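Side-chain contacts in citrate synthase (Thermotoga maritima, PDB 2P2W), which probably catalyses the condensation of oxaloacetate with acetyl-CoA and water to give citrate and CoA in the tricarboxylic acid cycle: residues Thr45-Phe48 with Leu49-Lys53; Tyr90-Val93 with Leu94-Phe97; Lys114-Arg117 with Val118-Phe122; Asp177-Ala180 with Ser181-Ala184; Ile334-Ser338 with Asp339-Ile343. One frame throughout, in Å; residues are numbered along the deposited sequence.

The five contacts are local and follow one another along the chain; none encloses another and none crosses. Contact 1 lies at the C-terminal end of helix 42-51, contact 2 on helix 90-98, and contact 3 within the long helix 110-133. Contact 4 opens helix 180-189 out of the loop that precedes it, and contact 5 leaves helix 317-337 toward strand 346-349. Contact 3 joins its neighbours: Trp-50 of contact 1 packs on Ala-119, Leu-94 of contact 2 on Phe-122, and Ile-334 of contact 5 on Ala-115. Contacts 2, 4 and 5 also meet the second subunit, and a bound citrate lies close to Asn-179 of contact 4.

Contact 1: residues Thr45-Phe48 with Leu49-Lys53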
loop_
_atom_site.group_PDB
_atom_site.type_symbol
_atom_site.label_atom_id
_atom_site.label_comp_id
_atom_site.label_asym_id
_atom_site.label_seq_id
_atom_site.Cartn_x
_atom_site.Cartn_y
_atom_site.Cartn_z
ATOM N N THR A 45 10.911 10.681 -21.685
ATOM C CA THR A 45 9.512 10.763 -21.286
ATOM C C THR A 45 9.383 10.891 -19.768
ATOM O O THR A 45 8.502 11.589 -19.273
ATOM C CB THR A 45 8.712 9.548 -21.790
ATOM O OG1 THR A 45 8.666 9.580 -23.226
ATOM C CG2 THR A 45 7.279 9.586 -21.241
ATOM N N ALA A 46 10.273 10.233 -19.031
ATOM C CA ALA A 46 10.242 10.314 -17.572
ATOM C C ALA A 46 10.556 11.752 -17.168
ATOM O O ALA A 46 9.944 12.308 -16.254
ATOM C CB ALA A 46 11.264 9.360 -16.970
ATOM N N TYR A 47 11.516 12.351 -17.864
ATOM C CA TYR A 47 11.897 13.732 -17.591
ATOM C C TYR A 47 10.665 14.608 -17.805
ATOM O O TYR A 47 10.336 15.464 -16.983
ATOM C CB TYR A 47 13.003 14.172 -18.551
ATOM C CG TYR A 47 13.479 15.591 -18.328
ATOM C CD1 TYR A 47 12.736 16.681 -18.787
ATOM C CD2 TYR A 47 14.664 15.844 -17.645
ATOM C CE1 TYR A 47 13.166 17.991 -18.570
ATOM C CE2 TYR A 47 15.103 17.147 -17.424
ATOM C CZ TYR A 47 14.351 18.214 -17.889
ATOM O OH TYR A 47 14.794 19.498 -17.677
ATOM N N PHE A 48 9.989 14.375 -18.925
ATOM C CA PHE A 48 8.795 15.131 -19.285
ATOM C C PHE A 48 7.694 14.998 -18.234
ATOM O O PHE A 48 7.042 15.979 -17.878
ATOM C CB PHE A 48 8.289 14.663 -20.652
ATOM C CG PHE A 48 7.081 15.407 -21.146
ATOM C CD1 PHE A 48 7.020 16.795 -21.066
ATOM C CD2 PHE A 48 6.017 14.721 -21.719
ATOM C CE1 PHE A 48 5.912 17.491 -21.550
ATOM C CE2 PHE A 48 4.905 15.405 -22.208
ATOM C CZ PHE A 48 4.854 16.795 -22.122
ATOM N N LEU A 49 7.492 13.785 -17.731
ATOM C CA LEU A 49 6.465 13.559 -16.718
ATOM C C LEU A 49 6.793 14.246 -15.388
ATOM O O LEU A 49 5.917 14.837 -14.761
ATOM C CB LEU A 49 6.262 12.055 -16.498
ATOM C CG LEU A 49 5.504 11.337 -17.617
ATOM C CD1 LEU A 49 5.525 9.827 -17.398
ATOM C CD2 LEU A 49 4.069 11.854 -17.655
ATOM N N TRP A 50 8.055 14.177 -14.968
ATOM C CA TRP A 50 8.475 14.785 -13.706
ATOM C C TRP A 50 8.689 16.298 -13.744
ATOM O O TRP A 50 8.348 16.994 -12.790
ATOM C CB TRP A 50 9.772 14.139 -13.195
ATOM C CG TRP A 50 9.590 12.812 -12.519
ATOM C CD1 TRP A 50 8.624 12.478 -11.609
ATOM C CD2 TRP A 50 10.423 11.656 -12.661
ATOM N NE1 TRP A 50 8.806 11.184 -11.175
ATOM C CE2 TRP A 50 9.902 10.656 -11.805
ATOM C CE3 TRP A 50 11.561 11.368 -13.428
ATOM C CZ2 TRP A 50 10.482 9.385 -11.696
ATOM C CZ3 TRP A 50 12.139 10.103 -13.319
ATOM C CH2 TRP A 50 11.594 9.127 -12.457
ATOM N N TYR A 51 9.254 16.803 -14.835
ATOM C CA TYR A 51 9.545 18.233 -14.940
ATOM C C TYR A 51 8.534 19.094 -15.679
ATOM O O TYR A 51 8.563 20.317 -15.559
ATOM C CB TYR A 51 10.936 18.421 -15.544
ATOM C CG TYR A 51 12.036 17.963 -14.615
ATOM C CD1 TYR A 51 12.460 18.768 -13.554
ATOM C CD2 TYR A 51 12.628 16.710 -14.768
ATOM C CE1 TYR A 51 13.443 18.334 -12.670
ATOM C CE2 TYR A 51 13.610 16.267 -13.892
ATOM C CZ TYR A 51 14.013 17.084 -12.844
ATOM O OH TYR A 51 14.988 16.647 -11.977
ATOM N N GLY A 52 7.647 18.469 -16.445
ATOM C CA GLY A 52 6.630 19.227 -17.158
ATOM C C GLY A 52 7.016 19.830 -18.497
ATOM O O GLY A 52 6.239 20.578 -19.089
ATOM N N LYS A 53 8.207 19.517 -18.989
ATOM C CA LYS A 53 8.634 20.043 -20.280
ATOM C C LYS A 53 9.621 19.081 -20.930
ATOM O O LYS A 53 10.310 18.333 -20.238
ATOM C CB LYS A 53 9.299 21.405 -20.094
ATOM C CG LYS A 53 10.635 21.327 -19.387
ATOM C CD LYS A 53 11.074 22.683 -18.857
ATOM C CE LYS A 53 12.550 22.659 -18.482
ATOM N NZ LYS A 53 12.854 21.607 -17.474
#
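Tyr-51 N bonds to Tyr-47 O at 2.8 Å, and the side chains of the same two residues meet one helical turn apart. Tyr-51 covers one face of the Tyr-47 ring: CD2 stands 3.5 Å above the plane, over the ring centre. The two aromatic planes are inclined by 32°, and Tyr-51 CB adds a CH-pi contact, 4.2 Å from the Tyr-47 ring centroid. The phenol oxygen of Tyr-47 receives the ammonium group of Lys-53, NZ lying 2.9 Å from OH. To get there the lysine turns back at its last torsion (chi4 -57°), while its own carbonyl O sits at the edge of the Tyr-47 ring, near the ring plane. These side chains gather where helix 42-51 ends. Gly-52, at positive phi, is the first residue to leave helical geometry, yet its N still bonds to Phe-48 O at 2.9 Å. The Phe-48 ring then meets the departing chain with its edge, CD1 lying 3.5 Å from Lys-53 C. On another side of the helix, Ala-46 CB touches Trp-50 CZ3 at 3.8 Å; the indole NE1 bonds to Thr-330 OG1 of helix 317-337. Phe-63 of helix 57-69 meets the Tyr-47 ring edge-to-face.

Contact 2: residues Tyr90-Val93 with Leu94-Phe97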
loop_
_atom_site.group_PDB
_atom_site.type_symbol
_atom_site.label_atom_id
_atom_site.label_comp_id
_atom_site.label_asym_id
_atom_site.label_seq_id
_atom_site.Cartn_x
_atom_site.Cartn_y
_atom_site.Cartn_z
ATOM N N TYR A 90 8.588 -11.307 -8.266
ATOM C CA TYR A 90 9.337 -10.062 -8.437
ATOM C C TYR A 90 8.736 -8.809 -7.798
ATOM O O TYR A 90 9.477 -7.936 -7.346
ATOM C CB TYR A 90 9.629 -9.839 -9.923
ATOM C CG TYR A 90 10.723 -10.753 -10.421
ATOM C CD1 TYR A 90 12.067 -10.401 -10.280
ATOM C CD2 TYR A 90 10.424 -12.005 -10.965
ATOM C CE1 TYR A 90 13.087 -11.271 -10.664
ATOM C CE2 TYR A 90 11.438 -12.885 -11.349
ATOM C CZ TYR A 90 12.767 -12.508 -11.194
ATOM O OH TYR A 90 13.776 -13.374 -11.553
ATOM N N ILE A 91 7.411 -8.709 -7.749
ATOM C CA ILE A 91 6.791 -7.546 -7.115
ATOM C C ILE A 91 7.190 -7.529 -5.635
ATOM O O ILE A 91 7.471 -6.467 -5.066
ATOM C CB ILE A 91 5.240 -7.583 -7.222
ATOM C CG1 ILE A 91 4.796 -7.244 -8.651
ATOM C CG2 ILE A 91 4.619 -6.597 -6.224
ATOM C CD1 ILE A 91 5.095 -5.810 -9.093
ATOM N N ASP A 92 7.217 -8.708 -5.014
ATOM C CA ASP A 92 7.590 -8.809 -3.606
ATOM C C ASP A 92 9.064 -8.468 -3.408
ATOM O O ASP A 92 9.441 -7.867 -2.400
ATOM C CB ASP A 92 7.298 -10.212 -3.065
ATOM C CG ASP A 92 5.809 -10.481 -2.928
ATOM O OD1 ASP A 92 5.037 -9.502 -2.868
ATOM O OD2 ASP A 92 5.412 -11.662 -2.870
ATOM N N VAL A 93 9.890 -8.856 -4.374
ATOM C CA VAL A 93 11.319 -8.570 -4.319
ATOM C C VAL A 93 11.505 -7.054 -4.270
ATOM O O VAL A 93 12.307 -6.539 -3.483
ATOM C CB VAL A 93 12.044 -9.149 -5.560
ATOM C CG1 VAL A 93 13.486 -8.671 -5.601
ATOM C CG2 VAL A 93 11.999 -10.674 -5.510
ATOM N N LEU A 94 10.753 -6.345 -5.110
ATOM C CA LEU A 94 10.815 -4.886 -5.144
ATOM C C LEU A 94 10.425 -4.298 -3.784
ATOM O O LEU A 94 11.075 -3.375 -3.296
ATOM C CB LEU A 94 9.886 -4.338 -6.233
ATOM C CG LEU A 94 10.371 -4.481 -7.682
ATOM C CD1 LEU A 94 9.252 -4.121 -8.651
ATOM C CD2 LEU A 94 11.579 -3.587 -7.896
ATOM N N LYS A 95 9.367 -4.833 -3.174
ATOM C CA LYS A 95 8.918 -4.346 -1.868
ATOM C C LYS A 95 10.047 -4.425 -0.852
ATOM O O LYS A 95 10.326 -3.467 -0.123
ATOM C CB LYS A 95 7.755 -5.186 -1.338
ATOM C CG LYS A 95 6.431 -5.020 -2.051
ATOM C CD LYS A 95 5.450 -5.993 -1.429
ATOM C CE LYS A 95 4.244 -6.240 -2.309
ATOM N NZ LYS A 95 3.432 -7.350 -1.737
ATOM N N ILE A 96 10.679 -5.593 -0.800
ATOM C CA ILE A 96 11.779 -5.835 0.126
ATOM C C ILE A 96 12.889 -4.802 0.001
ATOM O O ILE A 96 13.267 -4.157 0.978
ATOM C CB ILE A 96 12.397 -7.232 -0.101
ATOM C CG1 ILE A 96 11.367 -8.318 0.222
ATOM C CG2 ILE A 96 13.648 -7.394 0.762
ATOM C CD1 ILE A 96 11.807 -9.725 -0.181
ATOM N N PHE A 97 13.417 -4.644 -1.206
ATOM C CA PHE A 97 14.546 -3.735 -1.377
ATOM C C PHE A 97 14.167 -2.246 -1.230
ATOM O O PHE A 97 15.010 -1.386 -1.023
ATOM C CB PHE A 97 15.207 -4.014 -2.735
ATOM C CG PHE A 97 16.028 -5.275 -2.654
ATOM C CD1 PHE A 97 17.226 -5.277 -1.948
ATOM C CD2 PHE A 97 15.565 -6.446 -3.236
ATOM C CE1 PHE A 97 17.955 -6.454 -1.819
ATOM C CE2 PHE A 97 16.298 -7.621 -3.102
ATOM C CZ PHE A 97 17.491 -7.636 -2.389
#
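Lys-95 lies alongside Asp-92, both side chains pointing the same way, and its ammonium group meets the carboxylate in a salt bridge, NZ to OD1 2.9 Å. The lysine chain is extended beyond CG, with CG beside the backbone N (chi1 -71°), which carries CE along the aspartate to within 3.4 Å of OD1. NZ then comes to OD1 nearly in line with the C-O bond. The lysine chain also crosses Ile-91 obliquely, whose CG2 is 3.9 Å from Lys-95 CE, which gives CE an apolar neighbour. In the next pair, four residues apart, Val-93 and Phe-97 also run side by side: CG1 of the valine abuts the ring edge, near its plane, at 3.9 Å from CD2. Both side chains pack against Ile-125 of helix 110-133. Beneath them run regular helical bonds, among them Phe-97 N to Val-93 O, with an N-H...O angle of 170°. Neither charge depends on the other alone. Asp-92 OD2 forms a second salt bridge with Lys-207 NZ of helix 195-207, and Lys-95 NZ bonds to Ser-197 OG of the second subunit. With two lysines facing one buried aspartate, the carboxylate is likely to stay ionised, its charge probably well balanced, and Lys-95 carries this polar cluster to the dimer interface.

Contact 3: residues Lys114-Arg117 with Val118-Phe122; sequences KAIR and VASVF
With chi1 at -59°, Ser-120 holds OG beside its own backbone N, and from there the hydroxyl turns back to Ile-116 O one helical turn earlier. Val-118 takes a different setting, chi1 70°, which places CG1 between the backbone N and the carbonyl carbon and swings this methyl down to Ala-115 O at 3.0 Å, a tight approach. Ile-116 O is gripped twice by a single residue. The hydroxyl of Ser-120 is the nearer donor, OG to O 2.7 Å, and the amide of Ser-120 follows at 3.1 Å. They reach the oxygen from opposite faces of the carbonyl plane, the hydroxyl tilted 32° from it, which lets both bonds form without competing for one approach. The serine hydroxyl, in a buried position, is thereby satisfied inside its own helix. Ala-119 CB rests 3.4 Å from Ala-115 O, and its amide bonds to the same oxygen at 3.0 Å. Further along, the bond from Val-121 N to Arg-117 O is longer, at 3.2 Å, and more bent. Outside the segments, Tyr-70 packs on Ile-116, Arg-117 and Ser-120, while Val-118 leans on Ile-199 of helix 195-207. A serine hydroxyl returning to the carbonyl four residues back is a familiar feature of alpha-helices, here within the long helix 110-133 of the mainly helical citrate synthase fold.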
loop_
_atom_site.group_PDB
_atom_site.type_symbol
_atom_site.label_atom_id
_atom_site.label_comp_id
_atom_site.label_asym_id
_atom_site.label_seq_id
_atom_site.Cartn_x
_atom_site.Cartn_y
_atom_site.Cartn_z
ATOM N N LYS A 114 14.278 11.992 -5.015
ATOM C CA LYS A 114 14.092 10.665 -4.449
ATOM C C LYS A 114 13.395 9.757 -5.464
ATOM O O LYS A 114 13.754 8.584 -5.612
ATOM C CB LYS A 114 13.252 10.762 -3.171
ATOM C CG LYS A 114 13.245 9.501 -2.329
ATOM C CD LYS A 114 12.800 9.794 -0.900
ATOM C CE LYS A 114 13.514 11.014 -0.331
ATOM N NZ LYS A 114 14.733 10.639 0.439
ATOM N N ALA A 115 12.400 10.306 -6.161
ATOM C CA ALA A 115 11.649 9.554 -7.163
ATOM C C ALA A 115 12.584 9.123 -8.285
ATOM O O ALA A 115 12.537 7.983 -8.741
ATOM C CB ALA A 115 10.515 10.410 -7.727
ATOM N N ILE A 116 13.430 10.051 -8.728
ATOM C CA ILE A 116 14.388 9.775 -9.794
ATOM C C ILE A 116 15.330 8.634 -9.408
ATOM O O ILE A 116 15.591 7.732 -10.210
ATOM C CB ILE A 116 15.222 11.041 -10.118
ATOM C CG1 ILE A 116 14.303 12.122 -10.703
ATOM C CG2 ILE A 116 16.358 10.697 -11.086
ATOM C CD1 ILE A 116 14.982 13.475 -10.923
ATOM N N ARG A 117 15.833 8.672 -8.176
ATOM C CA ARG A 117 16.752 7.643 -7.702
ATOM C C ARG A 117 16.098 6.267 -7.580
ATOM O O ARG A 117 16.671 5.261 -8.000
ATOM C CB ARG A 117 17.356 8.053 -6.353
ATOM C CG ARG A 117 18.311 7.022 -5.762
ATOM C CD ARG A 117 19.295 7.678 -4.803
ATOM N NE ARG A 117 18.625 8.426 -3.742
ATOM C CZ ARG A 117 17.919 7.872 -2.760
ATOM N NH1 ARG A 117 17.786 6.551 -2.696
ATOM N NH2 ARG A 117 17.351 8.636 -1.836
ATOM N N VAL A 118 14.898 6.217 -7.013
ATOM C CA VAL A 118 14.211 4.941 -6.852
ATOM C C VAL A 118 13.887 4.323 -8.217
ATOM O O VAL A 118 14.069 3.127 -8.419
ATOM C CB VAL A 118 12.909 5.099 -6.009
ATOM C CG1 VAL A 118 11.859 5.860 -6.792
ATOM C CG2 VAL A 118 12.393 3.731 -5.589
ATOM N N ALA A 119 13.422 5.140 -9.158
ATOM C CA ALA A 119 13.109 4.636 -10.489
ATOM C C ALA A 119 14.367 4.086 -11.170
ATOM O O ALA A 119 14.316 3.072 -11.869
ATOM C CB ALA A 119 12.502 5.740 -11.332
ATOM N N SER A 120 15.496 4.758 -10.960
ATOM C CA SER A 120 16.755 4.338 -11.569
ATOM C C SER A 120 17.246 2.974 -11.095
ATOM O O SER A 120 17.901 2.259 -11.851
ATOM C CB SER A 120 17.850 5.379 -11.303
ATOM O OG SER A 120 17.490 6.647 -11.829
ATOM N N VAL A 121 16.932 2.608 -9.855
ATOM C CA VAL A 121 17.395 1.333 -9.316
ATOM C C VAL A 121 16.454 0.137 -9.520
ATOM O O VAL A 121 16.860 -1.014 -9.326
ATOM C CB VAL A 121 17.751 1.477 -7.807
ATOM C CG1 VAL A 121 16.488 1.553 -6.962
ATOM C CG2 VAL A 121 18.655 0.327 -7.369
ATOM N N PHE A 122 15.212 0.395 -9.930
ATOM C CA PHE A 122 14.245 -0.687 -10.158
ATOM C C PHE A 122 14.793 -1.845 -11.012
ATOM O O PHE A 122 14.710 -3.008 -10.616
ATOM C CB PHE A 122 12.970 -0.137 -10.820
ATOM C CG PHE A 122 11.792 0.003 -9.884
ATOM C CD1 PHE A 122 11.856 0.834 -8.768
ATOM C CD2 PHE A 122 10.601 -0.674 -10.141
ATOM C CE1 PHE A 122 10.746 0.991 -7.923
ATOM C CE2 PHE A 122 9.489 -0.521 -9.304
ATOM C CZ PHE A 122 9.564 0.312 -8.195
#

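Contact 4: residues Asp177-Ala180 with Ser181-Ala184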
loop_
_atom_site.group_PDB
_atom_site.type_symbol
_atom_site.label_atom_id
_atom_site.label_comp_id
_atom_site.label_asym_id
_atom_site.label_seq_id
_atom_site.Cartn_x
_atom_site.Cartn_y
_atom_site.Cartn_z
ATOM N N ASP A 177 -3.538 8.294 -15.217
ATOM C CA ASP A 177 -4.492 8.869 -14.278
ATOM C C ASP A 177 -4.564 8.148 -12.928
ATOM O O ASP A 177 -3.564 7.615 -12.439
ATOM C CB ASP A 177 -5.872 8.908 -14.953
ATOM C CG ASP A 177 -6.805 9.934 -14.337
ATOM O OD1 ASP A 177 -6.381 11.091 -14.140
ATOM O OD2 ASP A 177 -7.971 9.577 -14.064
ATOM N N ILE A 178 -5.753 8.117 -12.331
ATOM C CA ILE A 178 -5.911 7.506 -11.019
ATOM C C ILE A 178 -6.380 6.055 -11.012
ATOM O O ILE A 178 -7.471 5.738 -10.526
ATOM C CB ILE A 178 -6.855 8.352 -10.138
ATOM C CG1 ILE A 178 -6.596 9.843 -10.379
ATOM C CG2 ILE A 178 -6.621 8.029 -8.670
ATOM C CD1 ILE A 178 -5.164 10.300 -10.089
ATOM N N ASN A 179 -5.544 5.175 -11.553
ATOM C CA ASN A 179 -5.847 3.753 -11.584
ATOM C C ASN A 179 -5.652 3.235 -10.159
ATOM O O ASN A 179 -5.165 3.963 -9.293
ATOM C CB ASN A 179 -4.908 3.048 -12.564
ATOM C CG ASN A 179 -3.457 3.395 -12.320
ATOM O OD1 ASN A 179 -2.803 2.812 -11.459
ATOM N ND2 ASN A 179 -2.952 4.369 -13.068
ATOM N N ALA A 180 -6.027 1.986 -9.910
ATOM C CA ALA A 180 -5.919 1.413 -8.571
ATOM C C ALA A 180 -4.558 1.550 -7.886
ATOM O O ALA A 180 -4.499 1.909 -6.712
ATOM C CB ALA A 180 -6.342 -0.054 -8.594
ATOM N N SER A 181 -3.468 1.262 -8.594
ATOM C CA SER A 181 -2.148 1.361 -7.967
ATOM C C SER A 181 -1.744 2.815 -7.705
ATOM O O SER A 181 -1.176 3.125 -6.658
ATOM C CB SER A 181 -1.079 0.640 -8.809
ATOM O OG SER A 181 -0.911 1.218 -10.095
ATOM N N THR A 182 -2.034 3.708 -8.646
ATOM C CA THR A 182 -1.712 5.123 -8.444
ATOM C C THR A 182 -2.562 5.637 -7.280
ATOM O O THR A 182 -2.097 6.425 -6.452
ATOM C CB THR A 182 -2.015 5.966 -9.710
ATOM O OG1 THR A 182 -1.071 5.632 -10.736
ATOM C CG2 THR A 182 -1.929 7.471 -9.408
ATOM N N PHE A 183 -3.805 5.171 -7.203
ATOM C CA PHE A 183 -4.690 5.606 -6.130
ATOM C C PHE A 183 -4.182 5.114 -4.774
ATOM O O PHE A 183 -4.250 5.842 -3.782
ATOM C CB PHE A 183 -6.116 5.106 -6.377
ATOM C CG PHE A 183 -7.136 5.706 -5.447
ATOM C CD1 PHE A 183 -7.149 7.079 -5.199
ATOM C CD2 PHE A 183 -8.103 4.909 -4.849
ATOM C CE1 PHE A 183 -8.113 7.648 -4.370
ATOM C CE2 PHE A 183 -9.076 5.469 -4.014
ATOM C CZ PHE A 183 -9.078 6.843 -3.777
ATOM N N ALA A 184 -3.680 3.881 -4.732
ATOM C CA ALA A 184 -3.142 3.319 -3.491
ATOM C C ALA A 184 -1.971 4.184 -3.014
ATOM O O ALA A 184 -1.843 4.486 -1.828
ATOM C CB ALA A 184 -2.676 1.878 -3.724
HETATM O O HOH W 1 -1.101 6.949 -13.081
#
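Asn-179 OD1 takes two donors from the first turn of helix 180-189: Ser-181 OG at 2.8 Å, nearly in line with the C=O bond, and Thr-182 N at 3.1 Å, from well above the amide plane. The side chain bends back over the turn because CG lies between the backbone N and the carbonyl carbon (chi1 50°). This is an N-cap: the asparagine oxygen serves an amide of the opening turn, while Phe-183 N bonds to Asn-179 O at 2.8 Å. A water bridges the loop and the helix, donating to Asp-177 O at 2.6 Å and accepting from Thr-182 OG1 at 2.7 Å, with a weak bond from Asn-179 ND2. Next to the cap, Ile-178 CG2 packs on Phe-183 CD1 at 3.6 Å. An alanine in place of Asn-179 would probably leave Thr-182 N without its capping acceptor and the Ser-181 hydroxyl without the oxygen it donates to. In the second shell, Gln-176 O accepts from Asn-179 ND2, and Ser-181 OG is also bonded to Trp-329 NE1 of helix 317-337. The asparagine side chain comes within about 3 Å of the bound citrate, and about 7 Å from that of His-250, a predicted active-site residue. Asp-177 faces the second subunit, its OD2 bonded to Thr-346 OG1 and OD1 to Ser-347 OG of that chain.

Contact 5: residues Ile334-Ser338 with Asp339-Ile343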
loop_
_atom_site.group_PDB
_atom_site.type_symbol
_atom_site.label_atom_id
_atom_site.label_comp_id
_atom_site.label_asym_id
_atom_site.label_seq_id
_atom_site.Cartn_x
_atom_site.Cartn_y
_atom_site.Cartn_z
ATOM N N ILE A 334 3.992 13.407 -5.843
ATOM C CA ILE A 334 4.596 14.736 -5.772
ATOM C C ILE A 334 3.568 15.841 -6.002
ATOM O O ILE A 334 3.492 16.800 -5.235
ATOM C CB ILE A 334 5.721 14.893 -6.823
ATOM C CG1 ILE A 334 6.892 13.967 -6.480
ATOM C CG2 ILE A 334 6.183 16.348 -6.874
ATOM C CD1 ILE A 334 7.874 13.775 -7.609
ATOM N N GLU A 335 2.791 15.710 -7.070
ATOM C CA GLU A 335 1.769 16.695 -7.403
ATOM C C GLU A 335 0.727 16.795 -6.294
ATOM O O GLU A 335 0.424 17.886 -5.809
ATOM C CB GLU A 335 1.074 16.317 -8.715
ATOM C CG GLU A 335 0.029 17.329 -9.183
ATOM C CD GLU A 335 -0.693 16.880 -10.445
ATOM O OE1 GLU A 335 -1.401 15.852 -10.386
ATOM O OE2 GLU A 335 -0.552 17.554 -11.493
ATOM N N TYR A 336 0.188 15.650 -5.887
ATOM C CA TYR A 336 -0.838 15.622 -4.847
ATOM C C TYR A 336 -0.433 16.254 -3.514
ATOM O O TYR A 336 -1.167 17.083 -2.964
ATOM C CB TYR A 336 -1.281 14.189 -4.573
ATOM C CG TYR A 336 -2.523 14.114 -3.722
ATOM C CD1 TYR A 336 -3.787 14.320 -4.283
ATOM C CD2 TYR A 336 -2.442 13.868 -2.352
ATOM C CE1 TYR A 336 -4.937 14.284 -3.501
ATOM C CE2 TYR A 336 -3.586 13.830 -1.559
ATOM C CZ TYR A 336 -4.830 14.039 -2.140
ATOM O OH TYR A 336 -5.966 13.995 -1.369
ATOM N N VAL A 337 0.717 15.853 -2.979
ATOM C CA VAL A 337 1.107 16.383 -1.671
ATOM C C VAL A 337 1.510 17.874 -1.689
ATOM O O VAL A 337 1.688 18.500 -0.657
ATOM C CB VAL A 337 2.262 15.545 -1.117
ATOM C CG1 VAL A 337 1.847 14.079 -1.020
ATOM C CG2 VAL A 337 3.479 15.669 -2.013
ATOM N N SER A 338 1.698 18.434 -2.901
ATOM C CA SER A 338 2.028 19.863 -2.967
ATOM C C SER A 338 0.893 20.728 -2.396
ATOM O O SER A 338 1.049 21.888 -2.033
ATOM C CB SER A 338 2.294 20.231 -4.428
ATOM O OG SER A 338 1.075 20.161 -5.165
ATOM N N ASP A 339 -0.293 20.113 -2.388
ATOM C CA ASP A 339 -1.460 20.642 -1.719
ATOM C C ASP A 339 -2.278 19.475 -1.133
ATOM O O ASP A 339 -3.381 19.170 -1.568
ATOM C CB ASP A 339 -2.287 21.378 -2.776
ATOM C CG ASP A 339 -3.487 22.034 -2.123
ATOM O OD1 ASP A 339 -3.337 22.495 -0.993
ATOM O OD2 ASP A 339 -4.531 22.114 -2.760
ATOM N N ASN A 340 -1.666 18.836 -0.145
ATOM C CA ASN A 340 -2.202 17.652 0.499
ATOM C C ASN A 340 -3.551 17.722 1.191
ATOM O O ASN A 340 -3.960 18.753 1.723
ATOM C CB ASN A 340 -1.187 17.107 1.505
ATOM C CG ASN A 340 -1.504 15.688 1.914
ATOM O OD1 ASN A 340 -1.537 14.790 1.070
ATOM N ND2 ASN A 340 -1.750 15.473 3.204
ATOM N N LYS A 341 -4.217 16.573 1.188
ATOM C CA LYS A 341 -5.506 16.396 1.823
ATOM C C LYS A 341 -5.608 14.920 2.192
ATOM O O LYS A 341 -5.549 14.050 1.325
ATOM C CB LYS A 341 -6.634 16.775 0.862
ATOM C CG LYS A 341 -8.033 16.596 1.428
ATOM C CD LYS A 341 -8.286 17.505 2.612
ATOM C CE LYS A 341 -9.760 17.491 3.000
ATOM N NZ LYS A 341 -10.036 18.401 4.144
ATOM N N LEU A 342 -5.738 14.640 3.484
ATOM C CA LEU A 342 -5.861 13.268 3.946
ATOM C C LEU A 342 -7.059 12.627 3.248
ATOM O O LEU A 342 -8.109 13.251 3.126
ATOM C CB LEU A 342 -6.088 13.242 5.461
ATOM C CG LEU A 342 -6.311 11.863 6.085
ATOM C CD1 LEU A 342 -4.976 11.134 6.194
ATOM C CD2 LEU A 342 -6.944 12.015 7.466
ATOM N N ILE A 343 -6.894 11.393 2.774
ATOM C CA ILE A 343 -7.988 10.675 2.127
ATOM C C ILE A 343 -8.550 9.742 3.194
ATOM O O ILE A 343 -7.898 8.772 3.609
ATOM C CB ILE A 343 -7.493 9.883 0.897
ATOM C CG1 ILE A 343 -7.004 10.871 -0.172
ATOM C CG2 ILE A 343 -8.624 9.014 0.343
ATOM C CD1 ILE A 343 -6.283 10.223 -1.353
HETATM O O HOH W 2 0.468 20.405 1.412
#
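The backbone leaves helix 317-337 through a tight turn in which Asp-339 N bonds to Tyr-336 O at 3.2 Å, after which Asn-340 and Lys-341 run on in extended conformation. Tyr-336 spans this turn. Its CG is anti to the backbone N (chi1 -168°), which sends the ring along the departing chain until OH donates to Lys-341 O at 2.7 Å; that oxygen lies at the ring edge, near its plane. Ile-343 closes on the end of the phenol, CG1 standing 3.5 Å from Tyr-336 OH. Asn-340 OD1 approaches CE2 of the tyrosine at 3.5 Å, ring and amide planes 86° apart. This OD1 is buried without a polar partner in the model, whereas ND2 is held by Ser-190 O. A water bridges the turn, donating to Val-337 O and accepting from Asn-340 N. A phenylalanine at Tyr-336 would lack the hydroxyl and would probably leave Lys-341 O without this donor, the extended chain less firmly tied to the helix. Lys-4 of the second subunit forms a cation-pi contact with the Tyr-336 ring and a salt bridge with Asp-339. Within its own chain the turn rests on helix 180-189, Tyr-336 on Leu-186 and Ile-343 on Val-187, while Val-337 touches Leu-111 of helix 110-133 and the chain goes on to strand 346-349.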